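Local structure of kinetochore protein mis18 (Schizosaccharomyces pombe, 5J6P) at residues Val6-Lys10 with Lys11-Ile15; Asp36-Glu39 with Asn40-Arg43. The protein forms part of the complex that recruits CENP-A to centromeres, keeping kinetochore factors and the deacetylated state of central-core histones in place. All coordinates share one frame; numbering follows the deposited sequence.

Interaction 1. Residues Val6-Lys10 with Lys11-Ile15; sequences VFQCK and KCFQI. With ZN (zinc ion), chain D.
Gln8 and Ile15 face each other as an antiparallel non-hydrogen-bonded pair, their CA atoms 4.2 Å apart, where the chain doubles back after Val6-Lys10. Cys9 N donates to Gln14 O at 3.0 Å, and Phe13 N bonds to Cys9 O at 2.7 Å, closing the tight CxxC turn. With its SG anti to the backbone N (chi1 155°), Cys9 turns its sulfur into this turn, where it binds zinc at 2.3 Å and accepts Cys12 N at 3.6 Å and, weakly, Lys11 N. Such N-H...S bonds are characteristic of a zinc-knuckle turn and probably temper the thiolate's charge. Cys12 SG, a longer 2.7 Å from zinc, accepts Gln14 N. Ile15 CG1 meets Val6 CG1 and Gln8 CG, each at 3.7 Å, the valine crossing the isoleucine at about a right angle. The Gln8 side chain also runs obliquely beside Phe13, its CG 3.8 Å from Phe13 O. With an alanine at Gln8, Ile15 CG1 would probably lose one apolar neighbour and a gap would open beside the Phe13 carbonyl. Cys63 and Cys66 complete the zinc site, and Arg65 of the second subunit makes a cation-pi contact with Phe13. Strand 5-9 lies between strands 15-18 and 95-99.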
loop_
_atom_site.group_PDB
_atom_site.type_symbol
_atom_site.label_atom_id
_atom_site.label_comp_id
_atom_site.label_asym_id
_atom_site.label_seq_id
_atom_site.Cartn_x
_atom_site.Cartn_y
_atom_site.Cartn_z
ATOM N N VAL A 6 3.245 -5.391 -1.882
ATOM C CA VAL A 6 2.209 -5.137 -0.878
ATOM C C VAL A 6 0.864 -5.260 -1.551
ATOM O O VAL A 6 0.750 -4.979 -2.748
ATOM C CB VAL A 6 2.382 -3.736 -0.286
ATOM C CG1 VAL A 6 1.097 -3.202 0.316
ATOM C CG2 VAL A 6 3.448 -3.779 0.791
ATOM N N PHE A 7 -0.147 -5.672 -0.784
ATOM C CA PHE A 7 -1.455 -6.012 -1.354
ATOM C C PHE A 7 -2.555 -5.159 -0.817
ATOM O O PHE A 7 -2.668 -4.992 0.410
ATOM C CB PHE A 7 -1.799 -7.489 -1.071
ATOM C CG PHE A 7 -0.778 -8.431 -1.602
ATOM C CD1 PHE A 7 -0.623 -8.570 -2.964
ATOM C CD2 PHE A 7 0.087 -9.102 -0.755
ATOM C CE1 PHE A 7 0.357 -9.390 -3.476
ATOM C CE2 PHE A 7 1.059 -9.935 -1.264
ATOM C CZ PHE A 7 1.190 -10.078 -2.620
ATOM N N GLN A 8 -3.413 -4.693 -1.722
ATOM C CA GLN A 8 -4.568 -3.877 -1.347
ATOM C C GLN A 8 -5.883 -4.232 -2.019
ATOM O O GLN A 8 -5.901 -4.613 -3.173
ATOM C CB GLN A 8 -4.321 -2.441 -1.756
ATOM C CG GLN A 8 -2.979 -1.817 -1.430
ATOM C CD GLN A 8 -2.813 -0.555 -2.242
ATOM O OE1 GLN A 8 -3.011 0.586 -1.749
ATOM N NE2 GLN A 8 -2.562 -0.754 -3.527
ATOM N N CYS A 9 -6.990 -4.018 -1.317
ATOM C CA CYS A 9 -8.310 -4.155 -1.925
ATOM C C CYS A 9 -8.503 -3.116 -3.033
ATOM O O CYS A 9 -8.481 -1.912 -2.778
ATOM C CB CYS A 9 -9.406 -4.012 -0.869
ATOM S SG CYS A 9 -10.998 -3.452 -1.517
ATOM N N LYS A 10 -8.687 -3.593 -4.261
ATOM C CA LYS A 10 -8.853 -2.731 -5.436
ATOM C C LYS A 10 -9.808 -1.574 -5.241
ATOM O O LYS A 10 -9.679 -0.530 -5.914
ATOM C CB LYS A 10 -9.363 -3.527 -6.617
ATOM C CG LYS A 10 -8.298 -4.365 -7.326
ATOM C CD LYS A 10 -8.467 -4.257 -8.841
ATOM C CE LYS A 10 -8.232 -5.554 -9.598
ATOM N NZ LYS A 10 -9.213 -5.601 -10.720
ATOM N N LYS A 11 -10.796 -1.775 -4.365
ATOM C CA LYS A 11 -11.892 -0.837 -4.261
ATOM C C LYS A 11 -11.550 0.341 -3.369
ATOM O O LYS A 11 -11.731 1.447 -3.777
ATOM C CB LYS A 11 -13.117 -1.537 -3.678
ATOM C CG LYS A 11 -14.394 -0.874 -4.138
ATOM C CD LYS A 11 -15.462 -0.781 -3.081
ATOM C CE LYS A 11 -16.573 0.147 -3.567
ATOM N NZ LYS A 11 -17.919 -0.440 -3.391
ATOM N N CYS A 12 -11.024 0.077 -2.177
ATOM C CA CYS A 12 -10.700 1.144 -1.232
ATOM C C CYS A 12 -9.198 1.366 -1.028
ATOM O O CYS A 12 -8.792 2.386 -0.471
ATOM C CB CYS A 12 -11.374 0.880 0.118
ATOM S SG CYS A 12 -10.574 -0.400 1.114
ATOM N N PHE A 13 -8.377 0.419 -1.474
ATOM C CA PHE A 13 -6.913 0.524 -1.283
ATOM C C PHE A 13 -6.417 0.211 0.139
ATOM O O PHE A 13 -5.279 0.513 0.496
ATOM C CB PHE A 13 -6.371 1.880 -1.742
ATOM C CG PHE A 13 -6.347 2.106 -3.233
ATOM C CD1 PHE A 13 -6.628 1.115 -4.162
ATOM C CD2 PHE A 13 -5.960 3.354 -3.704
ATOM C CE1 PHE A 13 -6.568 1.366 -5.515
ATOM C CE2 PHE A 13 -5.882 3.606 -5.054
ATOM C CZ PHE A 13 -6.204 2.603 -5.965
ATOM N N GLN A 14 -7.244 -0.409 0.954
ATOM C CA GLN A 14 -6.751 -0.872 2.214
ATOM C C GLN A 14 -5.707 -1.953 1.998
ATOM O O GLN A 14 -5.927 -2.897 1.243
ATOM C CB GLN A 14 -7.881 -1.432 3.070
ATOM C CG GLN A 14 -7.354 -1.893 4.413
ATOM C CD GLN A 14 -8.430 -2.279 5.391
ATOM O OE1 GLN A 14 -9.504 -2.836 5.035
ATOM N NE2 GLN A 14 -8.133 -2.037 6.648
ATOM N N ILE A 15 -4.581 -1.826 2.679
ATOM C CA ILE A 15 -3.548 -2.846 2.600
ATOM C C ILE A 15 -3.978 -3.996 3.477
ATOM O O ILE A 15 -4.260 -3.776 4.642
ATOM C CB ILE A 15 -2.187 -2.338 3.079
ATOM C CG1 ILE A 15 -1.610 -1.409 2.017
ATOM C CG2 ILE A 15 -1.228 -3.485 3.352
ATOM C CD1 ILE A 15 -0.530 -0.483 2.542
HETATM ZN ZN ZN D . -11.914 -2.639 0.429
#

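Interaction 2. Residues Asp36-Glu39 with Asn40-Arg43; sequences DAVE and NSVR
Ser41 holds its OG between its own backbone N and carbonyl carbon (chi1 64°), which brings the hydroxyl round to the carbonyl of Val38, three residues back. Val38 CB lies 3.5 Å from Ser41 OG, and with CG1 anti to the backbone N (chi1 178°) that methyl comes to 4.2 Å from Ser41 CB. Two donors of one residue grip a single oxygen. The hydroxyl gives its proton to Val38 O at 2.7 Å, and Ser41 N reaches the same atom at 3.1 Å with a fairly straight N-H...O angle of 157°. Both approach from the same face of the carbonyl plane, the hydroxyl moderately tilted from that plane and the amide well above it. Because the hydroxyl is spent on this bond, the rotation of the serine side chain is fixed and its polar atom, in a buried residue, is satisfied. Ala37 CB lies 4.3 Å from Ser41 OG and flanks it more loosely. Glu39 and Asn40, at the corner of the bend, are exposed. Asn40 O accepts a hydrogen bond from Thr64 OG1, the backbone of Val38 pairs with that of Val16, and Val38 also packs on Tyr98 of the second subunit. The bond from Ser41 N to Val38 O, with Glu39 and Asn40 both in the helical region of backbone angles, makes Val38-Ser41 a beta turn close to type I, reinforced by its own serine hydroxyl and leading directly into strand 42-50, the edge strand of the six-stranded sheet.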
loop_
_atom_site.group_PDB
_atom_site.type_symbol
_atom_site.label_atom_id
_atom_site.label_comp_id
_atom_site.label_asym_id
_atom_site.label_seq_id
_atom_site.Cartn_x
_atom_site.Cartn_y
_atom_site.Cartn_z
ATOM N N ASP A 36 -0.627 -14.689 6.799
ATOM C CA ASP A 36 -1.010 -13.589 7.677
ATOM C C ASP A 36 -1.598 -12.422 6.909
ATOM O O ASP A 36 -1.303 -12.232 5.722
ATOM C CB ASP A 36 0.171 -13.108 8.564
ATOM C CG ASP A 36 -0.308 -12.503 9.894
ATOM O OD1 ASP A 36 -1.539 -12.379 10.090
ATOM O OD2 ASP A 36 0.531 -12.154 10.751
ATOM N N ALA A 37 -2.424 -11.648 7.616
ATOM C CA ALA A 37 -2.920 -10.391 7.103
ATOM C C ALA A 37 -3.029 -9.381 8.188
ATOM O O ALA A 37 -3.118 -9.713 9.343
ATOM C CB ALA A 37 -4.282 -10.599 6.461
ATOM N N VAL A 38 -3.112 -8.132 7.788
ATOM C CA VAL A 38 -3.253 -7.035 8.738
ATOM C C VAL A 38 -4.454 -7.249 9.650
ATOM O O VAL A 38 -5.534 -7.620 9.185
ATOM C CB VAL A 38 -3.438 -5.695 8.013
ATOM C CG1 VAL A 38 -3.628 -4.579 9.038
ATOM C CG2 VAL A 38 -2.271 -5.422 7.048
ATOM N N GLU A 39 -4.275 -6.976 10.936
ATOM C CA GLU A 39 -5.236 -7.449 11.918
ATOM C C GLU A 39 -6.660 -7.036 11.611
ATOM O O GLU A 39 -7.519 -7.898 11.343
ATOM C CB GLU A 39 -4.857 -7.050 13.338
ATOM C CG GLU A 39 -4.140 -8.170 14.079
ATOM C CD GLU A 39 -3.620 -7.721 15.426
ATOM O OE1 GLU A 39 -4.367 -6.995 16.129
ATOM O OE2 GLU A 39 -2.468 -8.088 15.771
ATOM N N ASN A 40 -6.933 -5.743 11.596
ATOM C CA ASN A 40 -8.316 -5.392 11.378
ATOM C C ASN A 40 -8.707 -5.188 9.903
ATOM O O ASN A 40 -9.821 -4.739 9.630
ATOM C CB ASN A 40 -8.719 -4.273 12.332
ATOM C CG ASN A 40 -8.820 -4.769 13.774
ATOM O OD1 ASN A 40 -8.198 -4.213 14.682
ATOM N ND2 ASN A 40 -9.574 -5.855 13.981
ATOM N N SER A 41 -7.866 -5.619 8.954
ATOM C CA SER A 41 -8.179 -5.414 7.547
ATOM C C SER A 41 -9.281 -6.305 6.961
ATOM O O SER A 41 -9.759 -6.042 5.860
ATOM C CB SER A 41 -6.946 -5.599 6.695
ATOM O OG SER A 41 -6.497 -6.927 6.779
ATOM N N VAL A 42 -9.708 -7.335 7.679
ATOM C CA VAL A 42 -10.373 -8.454 7.025
ATOM C C VAL A 42 -11.328 -9.145 7.982
ATOM O O VAL A 42 -10.990 -9.316 9.158
ATOM C CB VAL A 42 -9.259 -9.366 6.405
ATOM C CG1 VAL A 42 -9.243 -10.779 6.937
ATOM C CG2 VAL A 42 -9.333 -9.333 4.898
ATOM N N ARG A 43 -12.505 -9.512 7.469
ATOM C CA ARG A 43 -13.597 -10.150 8.246
ATOM C C ARG A 43 -13.923 -11.508 7.636
ATOM O O ARG A 43 -14.047 -11.619 6.419
ATOM C CB ARG A 43 -14.850 -9.274 8.161
ATOM C CG ARG A 43 -16.083 -9.681 8.983
ATOM C CD ARG A 43 -17.390 -8.990 8.531
ATOM N NE ARG A 43 -17.114 -7.592 8.203
ATOM C CZ ARG A 43 -17.420 -6.947 7.073
ATOM N NH1 ARG A 43 -18.133 -7.488 6.100
ATOM N NH2 ARG A 43 -17.049 -5.677 6.945
#

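Interaction 1 comes first along the chain and runs into strand 15-18, and strands 22-26 and 31-34 follow before interaction 2; their centres nevertheless lie about 12 Å apart. The two touch: Gln14 and Ile15 of the first pack against Val38 and Ser41 of the second, with Ile15 O 3.5 Å from Val38 CG2. Interaction 1 belongs to the three-stranded sheet, whereas interaction 2 opens an edge strand of the six-stranded one, so their contact is one place where the two sheets of the Yippee-Mis18 domain meet. The zinc site is beside this junction: interaction 1 supplies Cys9 and Cys12, while the side chain of Val42 lies about 8 Å from the metal without binding it.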